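Local structure of nitrite reductase (Hyphomicrobium denitrificans, 2DV6) at residues A[29-34]-A[53-58]; A[109-114]-A[123-128]. The protein probably reduces nitrite to nitric oxide in denitrification, taking electrons from cytochrome c through bound copper. All blocks are in the same frame, centred on the assembly; numbering follows the deposited sequence.

Contact 1: A[29-34]-A[53-58]; sequences FTLRTG and INPTLV
Leu57 packs over one face of the Phe29 ring. Its CB sits 4.0 Å from the ring centroid, 7° off the normal, which makes a CH-pi contact over the middle of the ring. Both methyls of Leu57 reach back along the ring toward its root. Leu57 CD2 is 3.7 Å from Phe29 CD2, and Leu57 CD1 is 4.1 Å from Phe29 CG. With CG anti to the carbonyl carbon (chi1 -63°), the Phe29 ring reaches toward segment 53-58 and Leu57 passes beneath it, the two pointing in opposed directions. At the far edge of the ring, near its plane, Phe29 CZ comes within 3.8 Å of Val58 O. That carbonyl is also hydrogen-bonded to Arg135.

The packing thins toward Leu31. Here a single methyl does the work: Leu31 CD2 touches Pro55 CG at 3.9 Å and stands 4.5 Å from Leu57 CD2. No hydrogen bond joins the two segments. The loose side is at Val58, which is partly exposed. Its side chain points away from segment 29-34, and it meets Phe29 through its carbonyl alone.

The contact is core packing between the two sheets of a cupredoxin-like sandwich. Strand 27-36 lies between strands 39-45 and 64-70 in one sheet. Strand 57-60 is at the margin of the other, beside strand 125-131, where Leu57 also touches Ile128.

Contact 2: A[109-114]-A[123-128]; sequences EFNYYC and GMEGNI. With CU (copper (II) ion), chain I.
Segments 109-114 and 123-128 pair antiparallel, with Phe110-Ile128 and Tyr112-Gly126 as hydrogen-bonded pairs and Asn111-Asn127 and Tyr113-Glu125 as non-hydrogen-bonded pairs. The bond from Ile128 N to Phe110 O is 2.8 Å and nearly straight. Beyond the last pair, Cys114 N still bonds to Met124 O at 3.1 Å.

The Tyr112 ring folds back over the partner strand. Its CG stands between the backbone N and the carbonyl carbon (chi1 65°), which lays one ring face on the backbone of Gly126. Gly126 CA is 3.9 Å from the ring centroid, 19° off the normal. Gly126 N also lies over the ring centre. Ile128 adds its CG1, 3.9 Å from Tyr112 CD1. The Tyr112 hydroxyl is hydrogen-bonded to Pro55 O.

The face carrying Asn111, Tyr113, Glu125 and Asn127 is more polar. Glu125 OE2 comes 3.2 Å from Asn111 CG, with the amide and carboxylate planes 77° apart; Asn111 OD1 and this oxygen are both acceptors and do not bond. Glu125 OE2 has its charge partner in Arg120, which also makes a cation-pi contact with Tyr113.

At the copper end, Cys114 SG binds the ion at 2.2 Å. Cys114 CB packs on Met124 CB at 3.7 Å. Met124 is nearly extended from CB to SD, which carries SD to 2.9 Å from the copper; the bend beyond SD sets only the methyl CE. His77 and His119 complete this Cys-His-His-Met set, the ligand set of a type 1 copper site.

Helix 119-122 ends in a Schellman motif at Gly123, leading the chain into strand 125-131. That strand lies between 108-113 and 57-60, while strand 80-81 borders 108-113 on its other side.

Contact 1 closes before contact 2 opens along the chain, and their centres are about 9 Å apart. Both belong to the N-terminal cupredoxin-like region. Contact 1 joins its two sheets face to face, while contact 2 joins neighbouring strands within one of them. Strand 57-60, part of contact 1, is the parallel neighbour of strand 125-131, part of contact 2. There Leu57 N lies 2.8 Å from Asn127 O, a probable hydrogen bond. Tyr112 of contact 2 also packs on Leu31 of contact 1. Through these two links the apolar core of contact 1 adjoins the strand pair that leads to Cys114 and Met124 of the copper site.

Contact 1: A[29-34]-A[53-58]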
loop_
_atom_site.group_PDB
_atom_site.type_symbol
_atom_site.label_atom_id
_atom_site.label_comp_id
_atom_site.label_asym_id
_atom_site.label_seq_id
_atom_site.Cartn_x
_atom_site.Cartn_y
_atom_site.Cartn_z
ATOM N N PHE A 29 -11.599 10.690 -26.096
ATOM C CA PHE A 29 -10.506 9.756 -25.823
ATOM C C PHE A 29 -9.799 10.246 -24.598
ATOM O O PHE A 29 -9.498 11.434 -24.511
ATOM C CB PHE A 29 -9.493 9.711 -26.999
ATOM C CG PHE A 29 -10.097 9.217 -28.283
ATOM C CD1 PHE A 29 -10.473 10.112 -29.264
ATOM C CD2 PHE A 29 -10.388 7.868 -28.451
ATOM C CE1 PHE A 29 -11.060 9.658 -30.427
ATOM C CE2 PHE A 29 -10.983 7.393 -29.630
ATOM C CZ PHE A 29 -11.319 8.279 -30.610
ATOM N N THR A 30 -9.543 9.342 -23.646
ATOM C CA THR A 30 -8.738 9.700 -22.474
ATOM C C THR A 30 -7.365 9.028 -22.522
ATOM O O THR A 30 -7.290 7.845 -22.785
ATOM C CB THR A 30 -9.500 9.385 -21.145
ATOM O OG1 THR A 30 -10.715 10.131 -21.152
ATOM C CG2 THR A 30 -8.661 9.762 -19.910
ATOM N N LEU A 31 -6.310 9.822 -22.312
ATOM C CA LEU A 31 -4.926 9.386 -22.320
ATOM C C LEU A 31 -4.323 9.758 -20.976
ATOM O O LEU A 31 -4.428 10.904 -20.517
ATOM C CB LEU A 31 -4.123 10.106 -23.444
ATOM C CG LEU A 31 -4.615 9.919 -24.893
ATOM C CD1 LEU A 31 -3.824 10.752 -25.962
ATOM C CD2 LEU A 31 -4.605 8.461 -25.274
ATOM N N ARG A 32 -3.690 8.797 -20.333
ATOM C CA ARG A 32 -2.891 9.102 -19.173
ATOM C C ARG A 32 -1.436 8.897 -19.566
ATOM O O ARG A 32 -1.146 8.102 -20.434
ATOM C CB ARG A 32 -3.279 8.235 -17.965
ATOM C CG ARG A 32 -3.036 6.738 -18.113
ATOM C CD ARG A 32 -3.485 5.958 -16.837
ATOM N NE ARG A 32 -3.663 4.534 -17.139
ATOM C CZ ARG A 32 -2.751 3.585 -16.916
ATOM N NH1 ARG A 32 -1.578 3.883 -16.357
ATOM N NH2 ARG A 32 -3.022 2.320 -17.257
ATOM N N THR A 33 -0.534 9.661 -18.978
ATOM C CA THR A 33 0.880 9.501 -19.308
ATOM C C THR A 33 1.490 8.469 -18.334
ATOM O O THR A 33 1.026 8.321 -17.202
ATOM C CB THR A 33 1.633 10.857 -19.250
ATOM O OG1 THR A 33 1.728 11.292 -17.887
ATOM C CG2 THR A 33 0.923 11.955 -20.093
ATOM N N GLY A 34 2.503 7.748 -18.777
ATOM C CA GLY A 34 3.188 6.825 -17.896
ATOM C C GLY A 34 4.386 6.146 -18.525
ATOM O O GLY A 34 4.806 6.490 -19.622
ATOM N N ILE A 53 -0.943 1.111 -25.184
ATOM C CA ILE A 53 0.203 2.048 -25.221
ATOM C C ILE A 53 0.105 2.846 -26.519
ATOM O O ILE A 53 -0.107 2.261 -27.580
ATOM C CB ILE A 53 1.572 1.298 -25.198
ATOM C CG1 ILE A 53 1.776 0.450 -23.922
ATOM C CG2 ILE A 53 2.768 2.247 -25.425
ATOM C CD1 ILE A 53 1.065 0.861 -22.682
ATOM N N ASN A 54 0.207 4.171 -26.426
ATOM C CA ASN A 54 0.158 5.055 -27.601
ATOM C C ASN A 54 -0.959 4.678 -28.585
ATOM O O ASN A 54 -0.678 4.414 -29.758
ATOM C CB ASN A 54 1.525 5.060 -28.314
ATOM C CG ASN A 54 2.632 5.683 -27.458
ATOM O OD1 ASN A 54 3.796 5.243 -27.504
ATOM N ND2 ASN A 54 2.279 6.713 -26.673
ATOM N N PRO A 55 -2.219 4.597 -28.097
ATOM C CA PRO A 55 -3.283 4.062 -28.959
ATOM C C PRO A 55 -3.588 4.911 -30.205
ATOM O O PRO A 55 -3.504 6.170 -30.199
ATOM C CB PRO A 55 -4.512 4.030 -28.037
ATOM C CG PRO A 55 -4.229 4.986 -26.966
ATOM C CD PRO A 55 -2.725 4.930 -26.749
ATOM N N THR A 56 -3.931 4.202 -31.269
ATOM C CA THR A 56 -4.477 4.832 -32.453
ATOM C C THR A 56 -5.894 5.264 -32.117
ATOM O O THR A 56 -6.710 4.466 -31.631
ATOM C CB THR A 56 -4.412 3.905 -33.663
ATOM O OG1 THR A 56 -3.038 3.533 -33.863
ATOM C CG2 THR A 56 -4.934 4.632 -34.943
ATOM N N LEU A 57 -6.165 6.550 -32.317
ATOM C CA LEU A 57 -7.486 7.100 -32.024
ATOM C C LEU A 57 -8.243 7.109 -33.340
ATOM O O LEU A 57 -7.911 7.886 -34.244
ATOM C CB LEU A 57 -7.325 8.510 -31.460
ATOM C CG LEU A 57 -6.364 8.689 -30.267
ATOM C CD1 LEU A 57 -6.380 10.111 -29.751
ATOM C CD2 LEU A 57 -6.723 7.702 -29.162
ATOM N N VAL A 58 -9.223 6.232 -33.492
ATOM C CA VAL A 58 -9.926 6.199 -34.763
ATOM C C VAL A 58 -11.231 6.965 -34.790
ATOM O O VAL A 58 -12.121 6.791 -33.958
ATOM C CB VAL A 58 -9.862 4.828 -35.584
ATOM C CG1 VAL A 58 -9.131 3.692 -34.860
ATOM C CG2 VAL A 58 -11.197 4.425 -36.247
#

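Contact 2: A[109-114]-A[123-128]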
loop_
_atom_site.group_PDB
_atom_site.type_symbol
_atom_site.label_atom_id
_atom_site.label_comp_id
_atom_site.label_asym_id
_atom_site.label_seq_id
_atom_site.Cartn_x
_atom_site.Cartn_y
_atom_site.Cartn_z
ATOM N N GLU A 109 -3.913 10.073 -41.860
ATOM C CA GLU A 109 -3.272 9.651 -40.608
ATOM C C GLU A 109 -2.415 10.779 -40.087
ATOM O O GLU A 109 -1.628 11.338 -40.841
ATOM C CB GLU A 109 -2.405 8.407 -40.814
ATOM C CG GLU A 109 -3.205 7.188 -41.304
ATOM C CD GLU A 109 -2.475 5.838 -41.078
ATOM O OE1 GLU A 109 -2.780 4.869 -41.852
ATOM O OE2 GLU A 109 -1.611 5.756 -40.136
ATOM N N PHE A 110 -2.577 11.105 -38.799
ATOM C CA PHE A 110 -1.936 12.255 -38.178
ATOM C C PHE A 110 -1.296 11.841 -36.851
ATOM O O PHE A 110 -1.939 11.173 -36.039
ATOM C CB PHE A 110 -2.991 13.351 -37.935
ATOM C CG PHE A 110 -3.755 13.726 -39.170
ATOM C CD1 PHE A 110 -4.891 13.010 -39.547
ATOM C CD2 PHE A 110 -3.319 14.775 -39.982
ATOM C CE1 PHE A 110 -5.595 13.345 -40.714
ATOM C CE2 PHE A 110 -4.017 15.114 -41.159
ATOM C CZ PHE A 110 -5.153 14.391 -41.521
ATOM N N ASN A 111 -0.058 12.256 -36.615
ATOM C CA ASN A 111 0.604 11.957 -35.356
ATOM C C ASN A 111 0.074 12.842 -34.217
ATOM O O ASN A 111 -0.248 13.998 -34.434
ATOM C CB ASN A 111 2.114 12.146 -35.478
ATOM C CG ASN A 111 2.754 11.154 -36.435
ATOM O OD1 ASN A 111 3.620 11.522 -37.213
ATOM N ND2 ASN A 111 2.326 9.897 -36.390
ATOM N N TYR A 112 -0.019 12.294 -33.012
ATOM C CA TYR A 112 -0.145 13.141 -31.830
ATOM C C TYR A 112 1.113 12.880 -31.026
ATOM O O TYR A 112 1.639 11.784 -31.071
ATOM C CB TYR A 112 -1.430 12.862 -31.039
ATOM C CG TYR A 112 -1.574 11.477 -30.393
ATOM C CD1 TYR A 112 -2.295 10.463 -31.025
ATOM C CD2 TYR A 112 -1.017 11.204 -29.129
ATOM C CE1 TYR A 112 -2.469 9.185 -30.421
ATOM C CE2 TYR A 112 -1.152 9.921 -28.518
ATOM C CZ TYR A 112 -1.908 8.932 -29.162
ATOM O OH TYR A 112 -2.055 7.700 -28.558
ATOM N N TYR A 113 1.633 13.880 -30.316
ATOM C CA TYR A 113 2.923 13.674 -29.637
ATOM C C TYR A 113 3.075 14.699 -28.513
ATOM O O TYR A 113 2.338 15.697 -28.461
ATOM C CB TYR A 113 4.093 13.789 -30.636
ATOM C CG TYR A 113 4.173 15.176 -31.259
ATOM C CD1 TYR A 113 4.913 16.200 -30.649
ATOM C CD2 TYR A 113 3.487 15.470 -32.432
ATOM C CE1 TYR A 113 4.950 17.497 -31.199
ATOM C CE2 TYR A 113 3.534 16.759 -32.998
ATOM C CZ TYR A 113 4.248 17.751 -32.370
ATOM O OH TYR A 113 4.285 18.994 -32.925
ATOM N N CYS A 114 4.035 14.447 -27.623
ATOM C CA CYS A 114 4.339 15.382 -26.556
ATOM C C CYS A 114 5.468 16.302 -27.006
ATOM O O CYS A 114 6.466 15.823 -27.551
ATOM C CB CYS A 114 4.720 14.649 -25.264
ATOM S SG CYS A 114 5.102 15.806 -23.965
ATOM N N GLY A 123 9.321 8.287 -26.459
ATOM C CA GLY A 123 8.249 7.359 -26.807
ATOM C C GLY A 123 6.860 7.978 -26.893
ATOM O O GLY A 123 5.912 7.304 -27.253
ATOM N N MET A 124 6.711 9.256 -26.561
ATOM C CA MET A 124 5.382 9.861 -26.479
ATOM C C MET A 124 4.827 10.308 -27.849
ATOM O O MET A 124 4.879 11.485 -28.211
ATOM C CB MET A 124 5.408 11.001 -25.440
ATOM C CG MET A 124 5.746 10.526 -24.013
ATOM S SD MET A 124 5.330 11.758 -22.802
ATOM C CE MET A 124 3.552 11.410 -22.706
ATOM N N GLU A 125 4.287 9.359 -28.592
ATOM C CA GLU A 125 3.734 9.631 -29.889
ATOM C C GLU A 125 2.798 8.508 -30.276
ATOM O O GLU A 125 3.134 7.325 -30.067
ATOM C CB GLU A 125 4.891 9.675 -30.918
ATOM C CG GLU A 125 4.416 9.697 -32.383
ATOM C CD GLU A 125 5.522 10.048 -33.381
ATOM O OE1 GLU A 125 6.690 9.730 -33.130
ATOM O OE2 GLU A 125 5.201 10.654 -34.420
ATOM N N GLY A 126 1.669 8.853 -30.885
ATOM C CA GLY A 126 0.799 7.851 -31.516
ATOM C C GLY A 126 0.067 8.418 -32.744
ATOM O O GLY A 126 0.404 9.485 -33.220
ATOM N N ASN A 127 -0.921 7.704 -33.258
ATOM C CA ASN A 127 -1.695 8.186 -34.417
ATOM C C ASN A 127 -3.171 8.399 -34.194
ATOM O O ASN A 127 -3.823 7.682 -33.419
ATOM C CB ASN A 127 -1.564 7.225 -35.596
ATOM C CG ASN A 127 -0.128 6.999 -35.985
ATOM O OD1 ASN A 127 0.653 7.946 -36.056
ATOM N ND2 ASN A 127 0.240 5.745 -36.230
ATOM N N ILE A 128 -3.695 9.391 -34.894
ATOM C CA ILE A 128 -5.124 9.561 -35.062
ATOM C C ILE A 128 -5.394 9.175 -36.528
ATOM O O ILE A 128 -4.721 9.677 -37.405
ATOM C CB ILE A 128 -5.532 11.048 -34.838
ATOM C CG1 ILE A 128 -5.119 11.497 -33.441
ATOM C CG2 ILE A 128 -7.062 11.243 -35.096
ATOM C CD1 ILE A 128 -5.669 12.828 -33.015
HETATM CU CU CU I . 5.686 14.559 -22.240
#